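Local coordinates for uncharacterized conserved protein (Vibrio parahaemolyticus, PDB 3MUQ), which is of unknown function but has a periplasmic-binding-protein fold and probably binds a small ligand, at residues 156-161 with 166-171. Sequence-based numbering, arbitrary orientation.
Sequences PTLNMA and GYTMSD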
# COMPACT_ATOMS: atom_id res chain seq x y z
N PRO A 156 -15.90 -9.65 -14.28
CA PRO A 156 -17.09 -10.30 -14.84
C PRO A 156 -18.38 -9.66 -14.31
O PRO A 156 -19.35 -9.55 -15.05
CB PRO A 156 -16.97 -11.75 -14.35
CG PRO A 156 -15.43 -11.94 -14.25
CD PRO A 156 -14.96 -10.62 -13.69
N THR A 157 -18.38 -9.25 -13.05
CA THR A 157 -19.51 -8.52 -12.47
C THR A 157 -19.76 -7.22 -13.24
O THR A 157 -20.88 -6.95 -13.62
CB THR A 157 -19.29 -8.26 -10.96
OG1 THR A 157 -19.26 -9.52 -10.28
CG2 THR A 157 -20.43 -7.42 -10.37
N LEU A 158 -18.70 -6.44 -13.49
CA LEU A 158 -18.84 -5.26 -14.36
C LEU A 158 -19.40 -5.60 -15.76
O LEU A 158 -20.31 -4.92 -16.26
CB LEU A 158 -17.51 -4.50 -14.47
CG LEU A 158 -17.10 -3.74 -13.20
CD1 LEU A 158 -15.64 -3.25 -13.28
CD2 LEU A 158 -18.05 -2.57 -12.89
N ASN A 159 -18.84 -6.63 -16.40
CA ASN A 159 -19.30 -7.06 -17.72
C ASN A 159 -20.78 -7.39 -17.68
O ASN A 159 -21.54 -7.05 -18.59
CB ASN A 159 -18.51 -8.28 -18.24
CG ASN A 159 -17.04 -7.96 -18.49
OD1 ASN A 159 -16.70 -6.83 -18.82
ND2 ASN A 159 -16.17 -8.97 -18.34
N MSE A 160 -21.20 -8.04 -16.60
CA MSE A 160 -22.61 -8.39 -16.44
C MSE A 160 -23.46 -7.12 -16.29
O MSE A 160 -24.51 -6.99 -16.91
CB MSE A 160 -22.80 -9.33 -15.24
CG MSE A 160 -24.19 -9.97 -15.16
SE MSE A 160 -24.57 -11.12 -16.73
CE MSE A 160 -23.04 -12.26 -16.55
N ALA A 161 -22.99 -6.18 -15.47
CA ALA A 161 -23.73 -4.94 -15.27
C ALA A 161 -23.89 -4.16 -16.59
O ALA A 161 -24.93 -3.54 -16.84
CB ALA A 161 -23.07 -4.08 -14.18
N GLY A 166 -27.25 -2.55 -15.68
CA GLY A 166 -27.60 -2.44 -14.28
C GLY A 166 -26.55 -1.71 -13.46
O GLY A 166 -25.51 -1.29 -13.97
N TYR A 167 -26.85 -1.55 -12.17
CA TYR A 167 -25.95 -0.91 -11.23
C TYR A 167 -25.07 -1.95 -10.55
O TYR A 167 -25.46 -3.11 -10.41
CB TYR A 167 -26.76 -0.19 -10.16
CG TYR A 167 -27.59 0.96 -10.68
CD1 TYR A 167 -27.09 2.27 -10.68
CD2 TYR A 167 -28.87 0.75 -11.18
CE1 TYR A 167 -27.86 3.33 -11.17
CE2 TYR A 167 -29.65 1.80 -11.66
CZ TYR A 167 -29.14 3.09 -11.65
OH TYR A 167 -29.91 4.12 -12.12
N THR A 168 -23.89 -1.54 -10.12
CA THR A 168 -23.07 -2.35 -9.23
C THR A 168 -22.13 -1.45 -8.41
O THR A 168 -21.94 -0.26 -8.73
CB THR A 168 -22.27 -3.44 -10.01
OG1 THR A 168 -21.82 -4.45 -9.11
CG2 THR A 168 -21.06 -2.84 -10.73
N MSE A 169 -21.58 -2.00 -7.34
CA MSE A 169 -20.51 -1.32 -6.60
C MSE A 169 -19.16 -1.93 -6.97
O MSE A 169 -18.97 -3.15 -6.86
CB MSE A 169 -20.71 -1.46 -5.10
CG MSE A 169 -19.69 -0.67 -4.28
SE MSE A 169 -19.99 -0.91 -2.38
CE MSE A 169 -19.13 -2.64 -2.14
N SER A 170 -18.23 -1.09 -7.40
CA SER A 170 -16.92 -1.58 -7.82
C SER A 170 -15.80 -0.86 -7.09
O SER A 170 -15.96 0.29 -6.70
CB SER A 170 -16.73 -1.30 -9.31
OG SER A 170 -15.49 -1.79 -9.77
N ASP A 171 -14.66 -1.52 -6.92
CA ASP A 171 -13.48 -0.77 -6.49
C ASP A 171 -13.12 0.10 -7.68
O ASP A 171 -13.34 -0.29 -8.83
CB ASP A 171 -12.32 -1.70 -6.17
CG ASP A 171 -11.84 -2.44 -7.39
OD1 ASP A 171 -12.40 -3.52 -7.70
OD2 ASP A 171 -10.89 -1.94 -8.03
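Gly-166 N donates a hydrogen bond to Ala-161 O, 2.8 Å long and nearly straight, with an N-H...O angle of 164°. This bond joins the chain entering the strand to the C-terminal part of helix 154-163. From there strand 168-171 runs roughly antiparallel to the helix, at 143° between the short-segment axes, which are 9.3 Å apart at closest approach. CB of Thr-168 and Ser-170 points toward the helix and that of Met-169 away, the alternation of an extended chain.

The two branches of Thr-168 do different work. Its CG2 lies 3.7 Å from Leu-158 CD2, the two side chains crossing at about a right angle, and 4.2 Å from Ala-161 CB. Its OG1 bonds to Ile-119 O and also meets Thr-157 CG2 at 3.5 Å. Thr-157 OG1 bonds to Gly-153 O, just before the helix; CG2, anti to the backbone N (OG1 at chi1 -64°), is the branch that meets Thr-168. Leu-158 reaches further along with CD1, 3.8 Å from Ser-170 OG. That hydroxyl donates to Asp-171 O at 2.8 Å.

Strand 168-171 pairs antiparallel with strand 78-90, so the contact lays the helix on one face of the mixed sheet. It is mostly methyl packing, with methyls also against two hydroxyl oxygens, and its buried hydroxyls are satisfied by backbone carbonyls. Apolar packing therefore joins helix to strand, while the one hydrogen bond between the segments is backbone to backbone.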